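Local coordinates for protein aminoglycoside N(3)-acetyltransferase (Enterobacter cloacae, PDB 6NP3) that transfers an acetyl group from acetyl-CoA to the 3-amino group of 2-deoxystreptamine antibiotics such as gentamicin, which probably gives its host resistance to them, at residues W3-S6 against E7-Q11; A78-A81 against Q82-A86; A177-E180 against G181-R184; G239-G243 against A244-L248. One frame throughout, in Å; residues are numbered along the deposited sequence.

Interaction 1: W3-S6 against E7-Q11; sequences WSKS and ELVRQ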
loop_
_atom_site.group_PDB
_atom_site.type_symbol
_atom_site.label_atom_id
_atom_site.label_comp_id
_atom_site.label_asym_id
_atom_site.label_seq_id
_atom_site.Cartn_x
_atom_site.Cartn_y
_atom_site.Cartn_z
ATOM N N TRP A 3 -4.936 -17.503 -17.715
ATOM C CA TRP A 3 -3.527 -17.625 -17.391
ATOM C C TRP A 3 -3.316 -18.633 -16.273
ATOM O O TRP A 3 -4.051 -18.648 -15.279
ATOM C CB TRP A 3 -2.994 -16.276 -16.928
ATOM C CG TRP A 3 -3.095 -15.215 -17.966
ATOM C CD1 TRP A 3 -4.035 -14.234 -18.047
ATOM C CD2 TRP A 3 -2.209 -15.016 -19.071
ATOM N NE1 TRP A 3 -3.802 -13.446 -19.142
ATOM C CE2 TRP A 3 -2.681 -13.897 -19.785
ATOM C CE3 TRP A 3 -1.064 -15.676 -19.527
ATOM C CZ2 TRP A 3 -2.047 -13.420 -20.920
ATOM C CZ3 TRP A 3 -0.437 -15.201 -20.660
ATOM C CH2 TRP A 3 -0.934 -14.086 -21.347
ATOM N N SER A 4 -2.308 -19.476 -16.447
ATOM C CA SER A 4 -1.904 -20.428 -15.430
ATOM C C SER A 4 -0.878 -19.797 -14.496
ATOM O O SER A 4 -0.190 -18.832 -14.843
ATOM C CB SER A 4 -1.272 -21.654 -16.074
ATOM O OG SER A 4 -0.044 -21.299 -16.661
ATOM N N LYS A 5 -0.756 -20.376 -13.302
ATOM C CA LYS A 5 0.274 -19.921 -12.373
ATOM C C LYS A 5 1.650 -19.963 -13.026
ATOM O O LYS A 5 2.421 -18.999 -12.952
ATOM C CB LYS A 5 0.257 -20.766 -11.097
ATOM C CG LYS A 5 1.392 -20.415 -10.145
ATOM C CD LYS A 5 1.257 -21.098 -8.790
ATOM C CE LYS A 5 1.390 -22.599 -8.900
ATOM N NZ LYS A 5 1.504 -23.250 -7.567
ATOM N N SER A 6 1.982 -21.082 -13.673
ATOM C CA SER A 6 3.297 -21.209 -14.289
ATOM C C SER A 6 3.576 -20.076 -15.268
ATOM O O SER A 6 4.689 -19.540 -15.307
ATOM C CB SER A 6 3.415 -22.558 -15.006
ATOM O OG SER A 6 4.576 -22.625 -15.821
ATOM N N GLU A 7 2.600 -19.727 -16.106
ATOM C CA GLU A 7 2.822 -18.651 -17.065
ATOM C C GLU A 7 3.095 -17.334 -16.346
ATOM O O GLU A 7 4.002 -16.579 -16.723
ATOM C CB GLU A 7 1.594 -18.496 -17.958
ATOM C CG GLU A 7 1.405 -19.595 -19.003
ATOM C CD GLU A 7 0.090 -19.469 -19.751
ATOM O OE1 GLU A 7 -0.971 -19.387 -19.104
ATOM O OE2 GLU A 7 0.119 -19.449 -20.996
ATOM N N LEU A 8 2.316 -17.050 -15.302
ATOM C CA LEU A 8 2.538 -15.824 -14.544
ATOM C C LEU A 8 3.917 -15.805 -13.909
ATOM O O LEU A 8 4.585 -14.759 -13.903
ATOM C CB LEU A 8 1.462 -15.664 -13.486
ATOM C CG LEU A 8 0.040 -15.549 -14.019
ATOM C CD1 LEU A 8 -0.944 -15.484 -12.869
ATOM C CD2 LEU A 8 -0.153 -14.337 -14.912
ATOM N N VAL A 9 4.354 -16.927 -13.340
ATOM C CA VAL A 9 5.668 -16.966 -12.716
ATOM C C VAL A 9 6.758 -16.649 -13.732
ATOM O O VAL A 9 7.714 -15.924 -13.435
ATOM C CB VAL A 9 5.893 -18.320 -12.013
ATOM C CG1 VAL A 9 7.307 -18.383 -11.538
ATOM C CG2 VAL A 9 4.930 -18.470 -10.866
ATOM N N ARG A 10 6.667 -17.238 -14.930
ATOM C CA ARG A 10 7.690 -16.972 -15.930
ATOM C C ARG A 10 7.651 -15.513 -16.356
ATOM O O ARG A 10 8.697 -14.909 -16.599
ATOM C CB ARG A 10 7.542 -17.906 -17.134
ATOM C CG ARG A 10 7.544 -19.389 -16.780
ATOM C CD ARG A 10 8.714 -19.787 -15.891
ATOM N NE ARG A 10 10.011 -19.711 -16.563
ATOM C CZ ARG A 10 11.180 -19.775 -15.938
ATOM N NH1 ARG A 10 11.225 -19.906 -14.620
ATOM N NH2 ARG A 10 12.306 -19.694 -16.630
ATOM N N GLN A 11 6.452 -14.938 -16.489
ATOM C CA GLN A 11 6.350 -13.512 -16.798
ATOM C C GLN A 11 6.958 -12.638 -15.698
ATOM O O GLN A 11 7.612 -11.629 -15.994
ATOM C CB GLN A 11 4.889 -13.127 -16.997
ATOM C CG GLN A 11 4.273 -13.596 -18.289
ATOM C CD GLN A 11 2.801 -13.320 -18.344
ATOM O OE1 GLN A 11 2.110 -13.444 -17.352
ATOM N NE2 GLN A 11 2.310 -12.922 -19.508
#
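Ser-4 and Glu-7 bind each other in both directions at the start of helix 5-15, which is the definition of a capping box. Ser-4 sits at the N-cap: its OG accepts the backbone N-H of Glu-7 (OG to N 3.1 Å), and a chi1 of 68°, which holds OG between the backbone N and the carbonyl carbon, puts it there. In return Ser-4 N donates to Glu-7 OE1 at 3.0 Å, nearly straight at 175°; OE1 offers the lone pair turned away from OE2. The Ser-4 hydroxyl also donates to Glu-7 OE1, OG to OE1 3.2 Å, from out of the carboxylate plane.

The packed side begins at Trp-3, whose indole crosses the Glu-7 side chain at about a right angle, the ring and carboxylate planes 49° apart. Trp-3 CB lies 4.0 Å from CD2 of Leu-8, a buried side chain that also touches Leu-35 and, on helix 39-50, Thr-41 and Ala-45. Further along the ring, Trp-3 CZ3 is 3.8 Å from NE2 of Gln-11, whose OE1 is taken by Gly-242 N. The opposite character belongs to the exposed Lys-5, Ser-6 and Arg-10. There the Lys-5 chain runs alongside Val-9 with CG 4.1 Å from CG2, and its amine makes merely a long, weak ion pair with Glu-48.

With two donors on one oxygen at the N-terminal end of a helix, the Glu-7 carboxylate is probably stabilised in its ionised form, while the cap occupies the amide N-H of Glu-7 at the first turn.

Interaction 2: A78-A81 against Q82-A86; sequences AAIA and QSWPA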
loop_
_atom_site.group_PDB
_atom_site.type_symbol
_atom_site.label_atom_id
_atom_site.label_comp_id
_atom_site.label_asym_id
_atom_site.label_seq_id
_atom_site.Cartn_x
_atom_site.Cartn_y
_atom_site.Cartn_z
ATOM N N ALA A 78 -20.990 10.313 18.363
ATOM C CA ALA A 78 -21.551 9.415 19.371
ATOM C C ALA A 78 -22.070 8.111 18.785
ATOM O O ALA A 78 -21.826 7.036 19.342
ATOM C CB ALA A 78 -22.673 10.127 20.123
ATOM N N ALA A 79 -22.810 8.191 17.680
ATOM C CA ALA A 79 -23.412 6.993 17.104
ATOM C C ALA A 79 -22.364 6.069 16.506
ATOM O O ALA A 79 -22.521 4.845 16.560
ATOM C CB ALA A 79 -24.441 7.385 16.052
ATOM N N ILE A 80 -21.306 6.640 15.927
ATOM C CA ILE A 80 -20.169 5.852 15.453
ATOM C C ILE A 80 -19.470 5.193 16.627
ATOM O O ILE A 80 -19.167 3.992 16.601
ATOM C CB ILE A 80 -19.200 6.776 14.695
ATOM C CG1 ILE A 80 -19.891 7.457 13.513
ATOM C CG2 ILE A 80 -17.963 6.014 14.241
ATOM C CD1 ILE A 80 -20.405 6.531 12.452
ATOM N N ALA A 81 -19.190 5.978 17.668
ATOM C CA ALA A 81 -18.438 5.491 18.808
ATOM C C ALA A 81 -19.139 4.302 19.436
ATOM O O ALA A 81 -18.482 3.359 19.892
ATOM C CB ALA A 81 -18.273 6.616 19.836
ATOM N N GLN A 82 -20.478 4.343 19.496
ATOM C CA GLN A 82 -21.189 3.297 20.225
ATOM C C GLN A 82 -21.126 1.959 19.501
ATOM O O GLN A 82 -21.001 0.910 20.148
ATOM C CB GLN A 82 -22.650 3.665 20.513
ATOM C CG GLN A 82 -23.325 2.497 21.244
ATOM C CD GLN A 82 -24.738 2.744 21.727
ATOM O OE1 GLN A 82 -25.542 3.378 21.058
ATOM N NE2 GLN A 82 -25.053 2.192 22.889
ATOM N N SER A 83 -21.308 1.957 18.182
ATOM C CA SER A 83 -21.562 0.703 17.500
ATOM C C SER A 83 -20.499 0.243 16.511
ATOM O O SER A 83 -20.623 -0.881 15.996
ATOM C CB SER A 83 -22.912 0.715 16.770
ATOM O OG SER A 83 -22.917 1.648 15.714
ATOM N N TRP A 84 -19.465 1.027 16.222
ATOM C CA TRP A 84 -18.516 0.589 15.213
ATOM C C TRP A 84 -17.766 -0.651 15.704
ATOM O O TRP A 84 -17.351 -0.715 16.862
ATOM C CB TRP A 84 -17.528 1.719 14.844
ATOM C CG TRP A 84 -17.106 1.595 13.404
ATOM C CD1 TRP A 84 -16.044 0.882 12.902
ATOM C CD2 TRP A 84 -17.817 2.091 12.275
ATOM N NE1 TRP A 84 -16.065 0.920 11.547
ATOM C CE2 TRP A 84 -17.119 1.687 11.131
ATOM C CE3 TRP A 84 -18.958 2.879 12.121
ATOM C CZ2 TRP A 84 -17.535 2.024 9.854
ATOM C CZ3 TRP A 84 -19.360 3.224 10.859
ATOM C CH2 TRP A 84 -18.647 2.812 9.740
ATOM N N PRO A 85 -17.517 -1.622 14.826
ATOM C CA PRO A 85 -16.686 -2.761 15.222
ATOM C C PRO A 85 -15.245 -2.333 15.447
ATOM O O PRO A 85 -14.680 -1.560 14.667
ATOM C CB PRO A 85 -16.781 -3.705 14.015
ATOM C CG PRO A 85 -17.134 -2.856 12.868
ATOM C CD PRO A 85 -18.033 -1.767 13.458
ATOM N N ALA A 86 -14.646 -2.829 16.520
ATOM C CA ALA A 86 -13.202 -2.694 16.658
ATOM C C ALA A 86 -12.476 -3.406 15.523
ATOM O O ALA A 86 -12.912 -4.456 15.038
ATOM C CB ALA A 86 -12.720 -3.275 17.984
#
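Trp-84 folds back alongside Ile-80 where helix 78-83 ends, a helix C-terminus in which Trp-84 is the first residue to leave helical backbone angles. Its backbone is still tied to the last turn, because Trp-84 N donates to Ile-80 O at 3.0 Å with an N-H...O angle of 149°. From there the side chain can be traced outward. Trp-84 CB rests 3.3 Å from Ile-80 O, the same carbonyl oxygen. Beyond CG, the benzene part of the indole turns to the isoleucine: Trp-84 CE3 is 3.9 Å from Ile-80 CG2, and CZ3 is 3.8 Å from Ile-80 CD1. The two side chains point the same way, and the isoleucine meets the ring obliquely. At the pyrrole end NE1 is held by the backbone oxygen of Asp-64, which helps to set the rotation of the indole.

Around this pair lie Gln-69 and Trp-199, both touching each of the two side chains, so the helix end is packed against helix 67-70 and strand 196-205. The carbonyls released by the ending helix find outside donors: Ala-81 O accepts from NE1 of Trp-199, and Gln-82 O from NH2 of Arg-197. The Trp-84 side chain stays about 10 Å from the bound gentamicin.

Ser-83 adds two weak bonds. Its N reaches Ile-80 O, and with chi1 at 66° Ser-83 OG lies 3.3 Å from Ala-79 O.

Interaction 3: A177-E180 against G181-R184; sequences ARIE and GKRR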
loop_
_atom_site.group_PDB
_atom_site.type_symbol
_atom_site.label_atom_id
_atom_site.label_comp_id
_atom_site.label_asym_id
_atom_site.label_seq_id
_atom_site.Cartn_x
_atom_site.Cartn_y
_atom_site.Cartn_z
ATOM N N ALA A 177 8.930 15.145 3.349
ATOM C CA ALA A 177 9.345 16.278 2.536
ATOM C C ALA A 177 9.397 17.561 3.361
ATOM O O ALA A 177 8.460 17.901 4.081
ATOM C CB ALA A 177 8.385 16.448 1.367
ATOM N N ARG A 178 10.489 18.313 3.198
ATOM C CA ARG A 178 10.719 19.545 3.952
ATOM C C ARG A 178 10.118 20.710 3.171
ATOM O O ARG A 178 10.809 21.490 2.507
ATOM C CB ARG A 178 12.212 19.751 4.156
ATOM C CG ARG A 178 12.854 18.709 5.002
ATOM C CD ARG A 178 14.359 18.776 4.926
ATOM N NE ARG A 178 14.994 17.861 5.861
ATOM C CZ ARG A 178 16.299 17.659 5.932
ATOM N NH1 ARG A 178 17.131 18.273 5.118
ATOM N NH2 ARG A 178 16.764 16.838 6.841
ATOM N N ILE A 179 8.792 20.767 3.183
ATOM C CA ILE A 179 8.052 21.746 2.402
ATOM C C ILE A 179 7.022 22.402 3.298
ATOM O O ILE A 179 6.574 21.831 4.295
ATOM C CB ILE A 179 7.367 21.143 1.161
ATOM C CG1 ILE A 179 6.353 20.056 1.552
ATOM C CG2 ILE A 179 8.421 20.619 0.211
ATOM C CD1 ILE A 179 5.645 19.448 0.328
ATOM N N GLU A 180 6.657 23.627 2.937
ATOM C CA GLU A 180 5.680 24.394 3.690
ATOM C C GLU A 180 4.264 24.051 3.246
ATOM O O GLU A 180 4.022 23.657 2.105
ATOM C CB GLU A 180 5.927 25.903 3.499
ATOM C CG GLU A 180 5.707 26.407 2.078
ATOM C CD GLU A 180 5.995 27.901 1.897
ATOM O OE1 GLU A 180 6.438 28.558 2.859
ATOM O OE2 GLU A 180 5.780 28.417 0.779
ATOM N N GLY A 181 3.328 24.236 4.162
ATOM C CA GLY A 181 1.922 24.085 3.862
ATOM C C GLY A 181 1.385 22.678 3.856
ATOM O O GLY A 181 0.326 22.455 3.268
ATOM N N LYS A 182 2.081 21.719 4.457
ATOM C CA LYS A 182 1.623 20.338 4.389
ATOM C C LYS A 182 0.303 20.158 5.125
ATOM O O LYS A 182 0.124 20.614 6.261
ATOM C CB LYS A 182 2.686 19.401 4.950
ATOM C CG LYS A 182 3.957 19.417 4.120
ATOM C CD LYS A 182 5.145 18.843 4.871
ATOM C CE LYS A 182 5.046 17.351 5.028
ATOM N NZ LYS A 182 6.305 16.761 5.479
ATOM N N ARG A 183 -0.631 19.496 4.461
ATOM C CA ARG A 183 -1.938 19.211 5.019
ATOM C C ARG A 183 -1.896 18.018 5.955
ATOM O O ARG A 183 -1.238 17.002 5.685
ATOM C CB ARG A 183 -2.906 18.895 3.881
ATOM C CG ARG A 183 -3.208 20.080 3.009
ATOM C CD ARG A 183 -3.921 19.666 1.744
ATOM N NE ARG A 183 -5.162 18.935 1.974
ATOM C CZ ARG A 183 -6.371 19.477 1.908
ATOM N NH1 ARG A 183 -6.510 20.773 1.647
ATOM N NH2 ARG A 183 -7.453 18.735 2.119
ATOM N N ARG A 184 -2.640 18.144 7.046
ATOM C CA ARG A 184 -2.858 17.087 8.012
ATOM C C ARG A 184 -4.352 16.827 8.161
ATOM O O ARG A 184 -5.200 17.656 7.811
ATOM C CB ARG A 184 -2.192 17.402 9.357
ATOM C CG ARG A 184 -0.683 17.478 9.217
ATOM C CD ARG A 184 0.008 17.778 10.505
ATOM N NE ARG A 184 -0.164 16.746 11.519
ATOM C CZ ARG A 184 0.538 15.618 11.563
ATOM N NH1 ARG A 184 1.415 15.339 10.608
ATOM N NH2 ARG A 184 0.323 14.736 12.527
HETATM O O HOH W 1 4.509 22.109 6.129
#
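Lys-182 and Ile-179 cross at about a right angle, and the lysine chain uses the isoleucine as a rest on its way back to Ala-177. The contact runs along the methylenes: CG of Lys-182 lies 3.6 Å from Ile-179 CG1, and CD of Lys-182 lies 3.4 Å from Ile-179 O. With a chi1 of 60° in Ile-179, CG1 is the branch turned to CG and CD of the lysine. The lysine is extended as far as CD and then bends, chi3 72°, which brings Lys-182 NZ to Ala-177 O at 2.8 Å. That ammonium approaches only slightly out of the carbonyl plane. It is also bonded to Ala-175 O, so the charge lies among carbonyls at the C-terminal end of helix 170-176, a setting likely to favour the protonated amine.

Just before Ile-179, Arg-178 is the centre of an inverse gamma turn, with a weak bond from Ile-179 N to Ala-177 O. The chain then bends through Glu-180 and Gly-181, the glycine with a positive phi of 81°. A water spans the bend, donating to Ile-179 O at 2.8 Å and accepting from Lys-182 N at 3.0 Å. Glu-180 stays on the exposed outer side of the bend.

In the fold this is the connection from helix 170-176 to strand 184-193. Trp-205, at the end of neighbouring strand 196-205, makes a cation-pi contact with Lys-182, while Ile-179 packs on Leu-211 and on His-266 near the C-terminus. The link thus ties the end of the helix, through one lysine, to the two-stranded antiparallel sheet.

Interaction 4: G239-G243 against A244-L248; sequences GPVGG and AQSRL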
loop_
_atom_site.group_PDB
_atom_site.type_symbol
_atom_site.label_atom_id
_atom_site.label_comp_id
_atom_site.label_asym_id
_atom_site.label_seq_id
_atom_site.Cartn_x
_atom_site.Cartn_y
_atom_site.Cartn_z
ATOM N N GLY A 239 6.806 -5.048 -18.920
ATOM C CA GLY A 239 6.419 -6.267 -19.579
ATOM C C GLY A 239 5.084 -6.759 -19.086
ATOM O O GLY A 239 4.523 -6.204 -18.134
ATOM N N PRO A 240 4.558 -7.824 -19.697
ATOM C CA PRO A 240 3.212 -8.286 -19.344
ATOM C C PRO A 240 3.241 -9.162 -18.102
ATOM O O PRO A 240 4.174 -9.944 -17.895
ATOM C CB PRO A 240 2.807 -9.132 -20.562
ATOM C CG PRO A 240 4.110 -9.661 -21.074
ATOM C CD PRO A 240 5.080 -8.522 -20.890
ATOM N N VAL A 241 2.185 -9.063 -17.302
ATOM C CA VAL A 241 1.822 -10.074 -16.316
ATOM C C VAL A 241 0.356 -10.370 -16.572
ATOM O O VAL A 241 -0.480 -9.460 -16.508
ATOM C CB VAL A 241 2.046 -9.588 -14.874
ATOM C CG1 VAL A 241 1.567 -10.616 -13.896
ATOM C CG2 VAL A 241 3.522 -9.284 -14.662
ATOM N N GLY A 242 0.056 -11.605 -16.960
ATOM C CA GLY A 242 -1.221 -11.861 -17.600
ATOM C C GLY A 242 -1.343 -10.953 -18.802
ATOM O O GLY A 242 -0.405 -10.790 -19.586
ATOM N N GLY A 243 -2.494 -10.322 -18.937
ATOM C CA GLY A 243 -2.713 -9.344 -19.979
ATOM C C GLY A 243 -2.342 -7.918 -19.630
ATOM O O GLY A 243 -2.603 -7.011 -20.428
ATOM N N ALA A 244 -1.733 -7.682 -18.473
ATOM C CA ALA A 244 -1.538 -6.333 -17.951
ATOM C C ALA A 244 -0.132 -5.826 -18.218
ATOM O O ALA A 244 0.849 -6.520 -17.936
ATOM C CB ALA A 244 -1.777 -6.333 -16.445
ATOM N N GLN A 245 -0.033 -4.597 -18.713
ATOM C CA GLN A 245 1.255 -3.927 -18.763
ATOM C C GLN A 245 1.724 -3.678 -17.335
ATOM O O GLN A 245 1.014 -3.060 -16.529
ATOM C CB GLN A 245 1.129 -2.591 -19.487
ATOM C CG GLN A 245 0.736 -2.682 -20.943
ATOM C CD GLN A 245 -0.234 -1.595 -21.337
ATOM O OE1 GLN A 245 0.153 -0.452 -21.569
ATOM N NE2 GLN A 245 -1.508 -1.944 -21.406
ATOM N N SER A 246 2.940 -4.125 -17.038
ATOM C CA SER A 246 3.458 -4.117 -15.686
ATOM C C SER A 246 4.849 -3.508 -15.648
ATOM O O SER A 246 5.544 -3.414 -16.660
ATOM C CB SER A 246 3.502 -5.550 -15.148
ATOM O OG SER A 246 2.231 -6.154 -15.209
ATOM N N ARG A 247 5.217 -3.047 -14.456
ATOM C CA ARG A 247 6.486 -2.392 -14.215
ATOM C C ARG A 247 7.019 -2.843 -12.867
ATOM O O ARG A 247 6.251 -3.077 -11.937
ATOM C CB ARG A 247 6.294 -0.864 -14.085
ATOM C CG ARG A 247 5.965 -0.144 -15.385
ATOM C CD ARG A 247 4.960 0.996 -15.156
ATOM N NE ARG A 247 3.728 0.468 -14.586
ATOM C CZ ARG A 247 2.687 0.058 -15.296
ATOM N NH1 ARG A 247 2.701 0.136 -16.617
ATOM N NH2 ARG A 247 1.625 -0.430 -14.682
ATOM N N LEU A 248 8.340 -2.901 -12.746
ATOM C CA LEU A 248 9.000 -3.278 -11.497
ATOM C C LEU A 248 9.948 -2.154 -11.113
ATOM O O LEU A 248 10.942 -1.901 -11.795
ATOM C CB LEU A 248 9.715 -4.614 -11.652
ATOM C CG LEU A 248 10.226 -5.244 -10.373
ATOM C CD1 LEU A 248 9.112 -5.560 -9.389
ATOM C CD2 LEU A 248 10.963 -6.525 -10.717
#
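Ser-246 and Val-241 meet because each turns the relevant branch away from its own carbonyl carbon: chi1 of -56° does this for OG of the serine, and chi1 of 176° for CG2 of the valine. The result is an approach of 3.4 Å from Val-241 CG2 to Ser-246 OG, on the face to which Ala-244 also points. The hydroxyl is directed by a bond within its own strand, Ser-246 OG to Ala-244 O 3.1 Å, coming from above the carbonyl plane. Val-241 N donates to Ala-244 O too, at 2.9 Å and in the plane, and a C-H...O contact runs from Pro-240 CA to Ala-244 O at 3.3 Å.

These are parts of a beta hairpin, strands 237-241 and 244-250, closed by a type II' turn from Val-241 to Ala-244. Gly-242 takes the first inner position with a phi of 56°. Ala-244 N returns a bond to Val-241 O, completing a hydrogen-bonded antiparallel pair. At the open end Gly-239 and Ser-246 form another, with Ser-246 N to Gly-239 O 2.8 Å and Gly-239 N to Ser-246 O 3.1 Å.

Pro-240 and Gln-245, a non-hydrogen-bonded pair, point to the other, more exposed face. On the valine side, Val-241 touches Leu-12 and Ser-246 touches Leu-15 of helix 5-15, and Ala-244 packs on Ile-160 of strand 156-160.

Along the chain the four contacts follow one another without overlap. Interactions 1 and 4 come from near the two ends of the sequence, yet their centres are 11 Å apart and they touch: Gln-11 and the indole of Trp-3 both meet Gly-242, so the N-terminal segment and helix 5-15 lie against the hairpin at the edge of the seven-stranded mixed sheet. Interaction 2 lies on the other side of the chain's centre, its centre 44 Å from that of interaction 1. Interaction 3, 32 Å from interaction 2 by centres, leads into strand 184-193 of the two-stranded sheet, whose partner strand 196-205 interaction 2 packs against. Interactions 1 and 4 thus lie at the edge of the main sheet, while 2 and 3 adjoin the two-stranded one.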